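Local atomic coordinates of beta-glucoside phosphorylase BglX (Unidentified, PDB entry 5VQE), a protein that acts as a family 3 beta-glucoside phosphorylase, probably cleaving beta-glucosides with phosphate in place of water. Residues 403-408 / 469-474; 436-441 / 539-544; 461-466 / 502-507. All blocks are in the same frame, centred on the assembly; numbering follows the deposited sequence.

All three contacts lie in the alpha/beta domain built on the mixed sheet, well away from the sugar pocket in the TIM barrel. Interaction 1 is the most deeply buried: purely aliphatic, it sets a loop against strand 469-475. Interaction 2 joins two helices on that same face of the sheet, apolar at heart with the carboxylate of Glu441 at its margin; it is tied to interaction 1 where Leu405 N meets Leu544 O. Interaction 3 belongs to the opposite face and to the surface, where a short helix meets the loop entering strand 506-510, mixing a small apolar patch with loose charge. Strands 469-475 and 506-510, adjacent in the sheet, connect interactions 1 and 3.

Interaction 1: 403-408 / 469-474; sequences LPLSPQ and LFIYYA
Leu405 carries its CG beside the backbone N (chi1 -59°), whereas Leu469 turns its own CG anti to the backbone N (chi1 174°), and with these torsions the two side chains meet at about a right angle, methyl against methyl. CD2 of Leu405 lies 4.0 Å from CD2 of Leu469. The other branch of the same fork, CD1 of Leu405, comes within 4.3 Å of CD1 of Ile471, two residues farther along the strand. One leucine from the loop therefore touches two successive side chains on one face of strand 469-475, in the alpha/beta domain of this family 3 enzyme. Phe443 also packs against Leu405, and a backbone hydrogen bond to Leu544 ties the same residue to helix 534-544. Just after Leu405 the loop is turned by an ST turn, in which Ser406 OG accepts from Gln408 N. All three touching residues are buried, yet they cover only 85 Å² between the segments. With nothing but methyl groups meeting, the contact rests on dispersion and the exclusion of water, and lacks the directional bonds that would fix one exact orientation.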
loop_
_atom_site.group_PDB
_atom_site.type_symbol
_atom_site.label_atom_id
_atom_site.label_comp_id
_atom_site.label_asym_id
_atom_site.label_seq_id
_atom_site.Cartn_x
_atom_site.Cartn_y
_atom_site.Cartn_z
ATOM N N LEU A 403 -19.224 -25.158 -13.477
ATOM C CA LEU A 403 -19.207 -25.132 -12.027
ATOM C C LEU A 403 -20.476 -25.773 -11.465
ATOM O O LEU A 403 -21.546 -25.670 -12.070
ATOM C CB LEU A 403 -19.092 -23.694 -11.529
ATOM C CG LEU A 403 -17.877 -22.929 -12.064
ATOM C CD1 LEU A 403 -17.822 -21.511 -11.509
ATOM C CD2 LEU A 403 -16.574 -23.669 -11.757
ATOM N N PRO A 404 -20.390 -26.464 -10.317
ATOM C CA PRO A 404 -19.150 -26.717 -9.578
ATOM C C PRO A 404 -18.275 -27.781 -10.238
ATOM O O PRO A 404 -18.795 -28.684 -10.899
ATOM C CB PRO A 404 -19.648 -27.200 -8.215
ATOM C CG PRO A 404 -20.963 -27.814 -8.497
ATOM C CD PRO A 404 -21.563 -27.025 -9.617
ATOM N N LEU A 405 -16.964 -27.669 -10.054
ATOM C CA LEU A 405 -16.045 -28.662 -10.593
ATOM C C LEU A 405 -16.241 -30.006 -9.902
ATOM O O LEU A 405 -16.610 -30.081 -8.723
ATOM C CB LEU A 405 -14.601 -28.199 -10.424
ATOM C CG LEU A 405 -14.251 -26.869 -11.089
ATOM C CD1 LEU A 405 -12.797 -26.534 -10.820
ATOM C CD2 LEU A 405 -14.513 -26.924 -12.591
ATOM N N SER A 406 -15.990 -31.078 -10.659
ATOM C CA SER A 406 -16.089 -32.431 -10.167
ATOM C C SER A 406 -15.137 -33.331 -10.941
ATOM O O SER A 406 -15.122 -33.266 -12.182
ATOM C CB SER A 406 -17.510 -32.970 -10.302
ATOM O OG SER A 406 -17.516 -34.372 -10.118
ATOM N N PRO A 407 -14.355 -34.181 -10.265
ATOM C CA PRO A 407 -13.546 -35.163 -11.005
ATOM C C PRO A 407 -14.367 -36.031 -11.942
ATOM O O PRO A 407 -13.821 -36.563 -12.918
ATOM C CB PRO A 407 -12.901 -35.998 -9.892
ATOM C CG PRO A 407 -12.913 -35.128 -8.695
ATOM C CD PRO A 407 -14.129 -34.270 -8.811
ATOM N N GLN A 408 -15.666 -36.188 -11.689
ATOM C CA GLN A 408 -16.506 -36.990 -12.567
ATOM C C GLN A 408 -16.995 -36.207 -13.776
ATOM O O GLN A 408 -17.605 -36.799 -14.673
ATOM C CB GLN A 408 -17.691 -37.551 -11.781
ATOM C CG GLN A 408 -17.301 -38.670 -10.819
ATOM C CD GLN A 408 -16.550 -38.176 -9.592
ATOM O OE1 GLN A 408 -16.868 -37.122 -9.038
ATOM N NE2 GLN A 408 -15.546 -38.940 -9.160
ATOM N N LEU A 469 -9.663 -30.184 -18.661
ATOM C CA LEU A 469 -9.841 -28.825 -18.157
ATOM C C LEU A 469 -8.487 -28.133 -18.037
ATOM O O LEU A 469 -7.521 -28.731 -17.548
ATOM C CB LEU A 469 -10.550 -28.856 -16.796
ATOM C CG LEU A 469 -10.704 -27.531 -16.038
ATOM C CD1 LEU A 469 -11.666 -26.589 -16.751
ATOM C CD2 LEU A 469 -11.174 -27.817 -14.608
ATOM N N PHE A 470 -8.422 -26.880 -18.485
ATOM C CA PHE A 470 -7.315 -25.981 -18.190
ATOM C C PHE A 470 -7.732 -25.093 -17.025
ATOM O O PHE A 470 -8.840 -24.549 -17.033
ATOM C CB PHE A 470 -6.974 -25.084 -19.390
ATOM C CG PHE A 470 -6.113 -25.728 -20.446
ATOM C CD1 PHE A 470 -4.740 -25.833 -20.283
ATOM C CD2 PHE A 470 -6.675 -26.174 -21.628
ATOM C CE1 PHE A 470 -3.944 -26.395 -21.275
ATOM C CE2 PHE A 470 -5.886 -26.739 -22.628
ATOM C CZ PHE A 470 -4.524 -26.854 -22.448
ATOM N N ILE A 471 -6.844 -24.916 -16.049
ATOM C CA ILE A 471 -7.028 -23.920 -14.998
ATOM C C ILE A 471 -5.823 -22.992 -14.992
ATOM O O ILE A 471 -4.679 -23.459 -14.976
ATOM C CB ILE A 471 -7.218 -24.553 -13.608
ATOM C CG1 ILE A 471 -8.430 -25.491 -13.616
ATOM C CG2 ILE A 471 -7.405 -23.435 -12.565
ATOM C CD1 ILE A 471 -8.794 -26.059 -12.245
ATOM N N TYR A 472 -6.083 -21.680 -14.984
ATOM C CA TYR A 472 -5.033 -20.667 -14.888
ATOM C C TYR A 472 -4.967 -20.069 -13.485
ATOM O O TYR A 472 -5.992 -19.673 -12.920
ATOM C CB TYR A 472 -5.258 -19.555 -15.915
ATOM C CG TYR A 472 -4.871 -19.987 -17.305
ATOM C CD1 TYR A 472 -5.695 -20.808 -18.048
ATOM C CD2 TYR A 472 -3.661 -19.603 -17.856
ATOM C CE1 TYR A 472 -5.336 -21.226 -19.307
ATOM C CE2 TYR A 472 -3.294 -20.015 -19.119
ATOM C CZ TYR A 472 -4.139 -20.826 -19.839
ATOM O OH TYR A 472 -3.779 -21.252 -21.100
ATOM N N TYR A 473 -3.754 -20.015 -12.924
ATOM C CA TYR A 473 -3.475 -19.344 -11.655
ATOM C C TYR A 473 -2.636 -18.114 -11.992
ATOM O O TYR A 473 -1.438 -18.228 -12.261
ATOM C CB TYR A 473 -2.748 -20.276 -10.692
ATOM C CG TYR A 473 -2.659 -19.776 -9.268
ATOM C CD1 TYR A 473 -1.864 -18.679 -8.937
ATOM C CD2 TYR A 473 -3.357 -20.414 -8.248
ATOM C CE1 TYR A 473 -1.779 -18.226 -7.630
ATOM C CE2 TYR A 473 -3.278 -19.971 -6.944
ATOM C CZ TYR A 473 -2.496 -18.878 -6.637
ATOM O OH TYR A 473 -2.424 -18.447 -5.335
ATOM N N ALA A 474 -3.267 -16.943 -11.981
ATOM C CA ALA A 474 -2.628 -15.696 -12.381
ATOM C C ALA A 474 -2.343 -14.849 -11.147
ATOM O O ALA A 474 -3.264 -14.516 -10.393
ATOM C CB ALA A 474 -3.511 -14.924 -13.360
#

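Interaction 2: 436-441 / 539-544; sequences GLLEKE and MMIEKL
Ile541 overlaps the side chains of Leu437 and Leu438 and reaches Glu441 with its remaining branch. CG1 of Ile541 lies 3.7 Å from CB of Leu437. Beyond it, CD1 of Ile541 goes on to within 3.6 Å of CD2 of Leu438. The torsions explain this division: CG1 stands beside the backbone N (chi1 -76°), while CG2 of Ile541, anti to that N, turns to Glu441 and lies 4.0 Å from Glu441 OE2. Phe434 touches Ile541 too, and Phe434, Leu437, Leu438 and Glu441 fit the four corners of a knobs-into-holes socket, with Ile541 as the knob. An alanine here would lose CG1, CG2 and CD1, and would probably open a gap facing Leu437 and Leu438 and take away the methyl beside Glu441. The carboxylate of Glu441 is not left to the apolar patch: OE2 makes a salt bridge to Arg547, which also pairs with Glu542. The two acids' OE2 atoms, Glu441 and Glu542, stand 5.1 Å apart, and the shared arginine probably offsets their mutual repulsion. The segment axes approach to 10.6 Å and cross at -35°, running in broadly the same direction. Beneath the pair, Leu438 rests on Val445 of strand 444-447 and on Ile471 of strand 469-475; on the far flank of helix 534-544, Met539 packs against helix 378-391, to which Lys543 adds a salt bridge through Asp389.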
loop_
_atom_site.group_PDB
_atom_site.type_symbol
_atom_site.label_atom_id
_atom_site.label_comp_id
_atom_site.label_asym_id
_atom_site.label_seq_id
_atom_site.Cartn_x
_atom_site.Cartn_y
_atom_site.Cartn_z
ATOM N N GLY A 436 -2.087 -29.083 -4.854
ATOM C CA GLY A 436 -2.293 -30.179 -3.915
ATOM C C GLY A 436 -3.737 -30.326 -3.476
ATOM O O GLY A 436 -4.235 -31.444 -3.319
ATOM N N LEU A 437 -4.428 -29.205 -3.252
ATOM C CA LEU A 437 -5.809 -29.281 -2.797
ATOM C C LEU A 437 -6.735 -29.802 -3.886
ATOM O O LEU A 437 -7.713 -30.487 -3.577
ATOM C CB LEU A 437 -6.284 -27.912 -2.295
ATOM C CG LEU A 437 -5.586 -27.379 -1.039
ATOM C CD1 LEU A 437 -6.158 -26.017 -0.659
ATOM C CD2 LEU A 437 -5.702 -28.349 0.138
ATOM N N LEU A 438 -6.450 -29.507 -5.159
ATOM C CA LEU A 438 -7.222 -30.111 -6.239
ATOM C C LEU A 438 -7.018 -31.617 -6.261
ATOM O O LEU A 438 -7.973 -32.382 -6.439
ATOM C CB LEU A 438 -6.820 -29.513 -7.591
ATOM C CG LEU A 438 -7.307 -28.102 -7.916
ATOM C CD1 LEU A 438 -6.695 -27.635 -9.232
ATOM C CD2 LEU A 438 -8.811 -28.059 -7.995
ATOM N N GLU A 439 -5.774 -32.053 -6.087
ATOM C CA GLU A 439 -5.481 -33.477 -6.068
ATOM C C GLU A 439 -6.210 -34.165 -4.920
ATOM O O GLU A 439 -6.756 -35.262 -5.089
ATOM C CB GLU A 439 -3.967 -33.672 -5.989
ATOM C CG GLU A 439 -3.268 -33.289 -7.303
ATOM C CD GLU A 439 -1.766 -33.170 -7.186
ATOM O OE1 GLU A 439 -1.258 -32.888 -6.083
ATOM O OE2 GLU A 439 -1.080 -33.364 -8.211
ATOM N N LYS A 440 -6.271 -33.514 -3.756
ATOM C CA LYS A 440 -7.024 -34.071 -2.632
ATOM C C LYS A 440 -8.492 -34.289 -2.981
ATOM O O LYS A 440 -9.105 -35.246 -2.497
ATOM C CB LYS A 440 -6.889 -33.154 -1.415
ATOM N N GLU A 441 -9.077 -33.420 -3.809
ATOM C CA GLU A 441 -10.467 -33.582 -4.227
ATOM C C GLU A 441 -10.678 -34.760 -5.172
ATOM O O GLU A 441 -11.830 -35.147 -5.395
ATOM C CB GLU A 441 -10.970 -32.308 -4.918
ATOM C CG GLU A 441 -10.986 -31.060 -4.047
ATOM C CD GLU A 441 -11.960 -31.152 -2.880
ATOM O OE1 GLU A 441 -13.056 -31.735 -3.046
ATOM O OE2 GLU A 441 -11.619 -30.634 -1.798
ATOM N N MET A 539 -10.227 -21.031 0.254
ATOM C CA MET A 539 -11.620 -20.669 0.006
ATOM C C MET A 539 -11.971 -20.775 -1.473
ATOM O O MET A 539 -13.119 -21.078 -1.819
ATOM C CB MET A 539 -11.905 -19.260 0.533
ATOM C CG MET A 539 -11.983 -19.160 2.047
ATOM S SD MET A 539 -13.113 -20.384 2.776
ATOM C CE MET A 539 -14.602 -20.050 1.880
ATOM N N MET A 540 -11.007 -20.538 -2.360
ATOM C CA MET A 540 -11.245 -20.778 -3.779
ATOM C C MET A 540 -11.638 -22.230 -4.018
ATOM O O MET A 540 -12.594 -22.518 -4.743
ATOM C CB MET A 540 -9.991 -20.424 -4.577
ATOM C CG MET A 540 -10.129 -20.625 -6.078
ATOM S SD MET A 540 -11.306 -19.499 -6.838
ATOM C CE MET A 540 -10.337 -17.997 -6.857
ATOM N N ILE A 541 -10.890 -23.162 -3.424
ATOM C CA ILE A 541 -11.205 -24.581 -3.549
ATOM C C ILE A 541 -12.631 -24.846 -3.095
ATOM O O ILE A 541 -13.407 -25.507 -3.793
ATOM C CB ILE A 541 -10.189 -25.421 -2.753
ATOM C CG1 ILE A 541 -8.858 -25.500 -3.505
ATOM C CG2 ILE A 541 -10.732 -26.825 -2.449
ATOM C CD1 ILE A 541 -8.902 -26.315 -4.805
ATOM N N GLU A 542 -13.003 -24.336 -1.914
ATOM C CA GLU A 542 -14.351 -24.581 -1.416
ATOM C C GLU A 542 -15.397 -24.103 -2.411
ATOM O O GLU A 542 -16.418 -24.767 -2.619
ATOM C CB GLU A 542 -14.546 -23.906 -0.056
ATOM C CG GLU A 542 -13.621 -24.429 1.023
ATOM C CD GLU A 542 -13.779 -25.923 1.237
ATOM O OE1 GLU A 542 -14.930 -26.364 1.413
ATOM O OE2 GLU A 542 -12.765 -26.656 1.205
ATOM N N LYS A 543 -15.156 -22.962 -3.054
ATOM C CA LYS A 543 -16.174 -22.391 -3.922
ATOM C C LYS A 543 -16.204 -23.082 -5.280
ATOM O O LYS A 543 -17.279 -23.274 -5.861
ATOM C CB LYS A 543 -15.930 -20.892 -4.062
ATOM C CG LYS A 543 -16.214 -20.131 -2.769
ATOM C CD LYS A 543 -15.576 -18.747 -2.764
ATOM C CE LYS A 543 -15.603 -18.125 -1.376
ATOM N NZ LYS A 543 -16.979 -18.074 -0.806
ATOM N N LEU A 544 -15.041 -23.465 -5.804
ATOM C CA LEU A 544 -15.017 -24.205 -7.060
ATOM C C LEU A 544 -15.731 -25.543 -6.920
ATOM O O LEU A 544 -16.424 -25.981 -7.842
ATOM C CB LEU A 544 -13.580 -24.420 -7.516
ATOM C CG LEU A 544 -12.828 -23.159 -7.936
ATOM C CD1 LEU A 544 -11.368 -23.487 -8.208
ATOM C CD2 LEU A 544 -13.467 -22.515 -9.142
#

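Interaction 3: 461-466 / 502-507; sequences EDLKRD and CDVPTL
The chain of Lys464 runs past the outer end of the flat Asp503 carbonyl, its CE 3.2 Å from the backbone O of Asp503. A second flat group, the guanidinium of Arg465, has Asp466 CG over the centre of one face, 3.4 Å above the plane. The setting is the alpha/beta sandwich domain: helix 460-466, which leads into strand 469-475, packs against the loop entering the neighbouring parallel strand 506-510. In the arginine-aspartate pair, Arg465 NH1 lies 2.9 Å from Asp466 OD1, but the oxygen is well out of the guanidinium plane, so the attraction is one of charge, with no N-H aimed at it. Asp462 adds a long salt bridge to the same arginine, completing a network along the helix surface.

Across the contact the charges are looser. Lys464 NZ stops 4.2 Å from Asp503 OD1, beyond a salt bridge, and the lysine chain bends at chi3 (108°), away from a staggered value. Both residues touch a crystal neighbour, so the lattice may influence where these ends lie. Farther in, the chemistry turns apolar. Phe470 of strand 469-475 packs on both Leu463 and Val504, joining helix and loop to the sheet. A single methyl, CG2 of Val504, is shared: it sits 4.0 Å from Lys464 CG and 4.0 Å from Leu463 CD2.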
loop_
_atom_site.group_PDB
_atom_site.type_symbol
_atom_site.label_atom_id
_atom_site.label_comp_id
_atom_site.label_asym_id
_atom_site.label_seq_id
_atom_site.Cartn_x
_atom_site.Cartn_y
_atom_site.Cartn_z
ATOM N N GLU A 461 -6.496 -33.261 -30.885
ATOM C CA GLU A 461 -7.255 -34.429 -30.453
ATOM C C GLU A 461 -6.506 -35.167 -29.352
ATOM O O GLU A 461 -7.119 -35.611 -28.372
ATOM C CB GLU A 461 -7.549 -35.346 -31.645
ATOM C CG GLU A 461 -8.343 -36.613 -31.310
ATOM C CD GLU A 461 -9.758 -36.349 -30.793
ATOM O OE1 GLU A 461 -10.212 -35.181 -30.833
ATOM O OE2 GLU A 461 -10.420 -37.324 -30.349
ATOM N N ASP A 462 -5.180 -35.294 -29.486
ATOM C CA ASP A 462 -4.368 -35.834 -28.397
ATOM C C ASP A 462 -4.581 -35.030 -27.122
ATOM O O ASP A 462 -4.819 -35.590 -26.045
ATOM C CB ASP A 462 -2.882 -35.813 -28.766
ATOM C CG ASP A 462 -2.526 -36.754 -29.904
ATOM O OD1 ASP A 462 -3.188 -37.798 -30.079
ATOM O OD2 ASP A 462 -1.552 -36.444 -30.619
ATOM N N LEU A 463 -4.464 -33.705 -27.224
ATOM C CA LEU A 463 -4.686 -32.845 -26.070
ATOM C C LEU A 463 -6.037 -33.129 -25.422
ATOM O O LEU A 463 -6.136 -33.246 -24.196
ATOM C CB LEU A 463 -4.602 -31.381 -26.496
ATOM C CG LEU A 463 -4.729 -30.343 -25.383
ATOM C CD1 LEU A 463 -3.480 -30.336 -24.498
ATOM C CD2 LEU A 463 -4.971 -28.960 -25.979
ATOM N N LYS A 464 -7.099 -33.223 -26.233
ATOM C CA LYS A 464 -8.431 -33.461 -25.679
ATOM C C LYS A 464 -8.532 -34.839 -25.048
ATOM O O LYS A 464 -9.277 -35.023 -24.076
ATOM C CB LYS A 464 -9.498 -33.319 -26.758
ATOM C CG LYS A 464 -9.678 -31.917 -27.282
ATOM C CD LYS A 464 -10.388 -31.926 -28.635
ATOM C CE LYS A 464 -11.810 -31.418 -28.555
ATOM N NZ LYS A 464 -12.462 -31.420 -29.901
ATOM N N ARG A 465 -7.814 -35.816 -25.602
ATOM C CA ARG A 465 -7.764 -37.141 -24.998
ATOM C C ARG A 465 -7.096 -37.086 -23.636
ATOM O O ARG A 465 -7.481 -37.819 -22.717
ATOM C CB ARG A 465 -7.014 -38.100 -25.932
ATOM C CG ARG A 465 -6.627 -39.446 -25.326
ATOM C CD ARG A 465 -5.509 -40.118 -26.115
ATOM N NE ARG A 465 -4.366 -40.441 -25.257
ATOM C CZ ARG A 465 -3.137 -39.938 -25.375
ATOM N NH1 ARG A 465 -2.200 -40.321 -24.516
ATOM N NH2 ARG A 465 -2.825 -39.072 -26.339
ATOM N N ASP A 466 -6.089 -36.226 -23.489
ATOM C CA ASP A 466 -5.284 -36.155 -22.281
ATOM C C ASP A 466 -5.733 -35.074 -21.308
ATOM O O ASP A 466 -5.236 -35.041 -20.175
ATOM C CB ASP A 466 -3.814 -35.897 -22.645
ATOM C CG ASP A 466 -3.177 -37.057 -23.360
ATOM O OD1 ASP A 466 -3.585 -38.208 -23.107
ATOM O OD2 ASP A 466 -2.253 -36.819 -24.163
ATOM N N CYS A 502 -12.162 -23.109 -27.169
ATOM C CA CYS A 502 -13.275 -23.763 -27.844
ATOM C C CYS A 502 -13.048 -25.256 -28.033
ATOM O O CYS A 502 -13.971 -25.959 -28.458
ATOM C CB CYS A 502 -13.516 -23.118 -29.207
ATOM S SG CYS A 502 -13.962 -21.388 -29.101
ATOM N N ASP A 503 -11.847 -25.741 -27.730
ATOM C CA ASP A 503 -11.493 -27.152 -27.831
ATOM C C ASP A 503 -11.379 -27.836 -26.479
ATOM O O ASP A 503 -11.656 -29.032 -26.380
ATOM C CB ASP A 503 -10.160 -27.305 -28.577
ATOM C CG ASP A 503 -10.258 -26.909 -30.044
ATOM O OD1 ASP A 503 -10.893 -27.654 -30.820
ATOM O OD2 ASP A 503 -9.716 -25.843 -30.418
ATOM N N VAL A 504 -10.967 -27.108 -25.445
ATOM C CA VAL A 504 -10.846 -27.649 -24.097
ATOM C C VAL A 504 -11.410 -26.630 -23.110
ATOM O O VAL A 504 -11.015 -25.455 -23.146
ATOM C CB VAL A 504 -9.386 -27.985 -23.767
ATOM C CG1 VAL A 504 -9.268 -28.561 -22.360
ATOM C CG2 VAL A 504 -8.811 -28.961 -24.793
ATOM N N PRO A 505 -12.324 -27.017 -22.224
ATOM C CA PRO A 505 -12.826 -26.064 -21.224
ATOM C C PRO A 505 -11.682 -25.409 -20.465
ATOM O O PRO A 505 -10.733 -26.073 -20.040
ATOM C CB PRO A 505 -13.690 -26.938 -20.311
ATOM C CG PRO A 505 -14.135 -28.067 -21.184
ATOM C CD PRO A 505 -12.968 -28.340 -22.089
ATOM N N THR A 506 -11.764 -24.088 -20.310
ATOM C CA THR A 506 -10.705 -23.313 -19.675
ATOM C C THR A 506 -11.296 -22.410 -18.598
ATOM O O THR A 506 -12.259 -21.676 -18.848
ATOM C CB THR A 506 -9.940 -22.486 -20.719
ATOM O OG1 THR A 506 -9.335 -23.366 -21.672
ATOM C CG2 THR A 506 -8.844 -21.658 -20.072
ATOM N N LEU A 507 -10.709 -22.474 -17.405
ATOM C CA LEU A 507 -11.102 -21.663 -16.259
ATOM C C LEU A 507 -9.929 -20.774 -15.870
ATOM O O LEU A 507 -8.799 -21.257 -15.757
ATOM C CB LEU A 507 -11.505 -22.568 -15.090
ATOM C CG LEU A 507 -11.688 -21.940 -13.707
ATOM C CD1 LEU A 507 -12.890 -21.024 -13.707
ATOM C CD2 LEU A 507 -11.844 -23.043 -12.667
#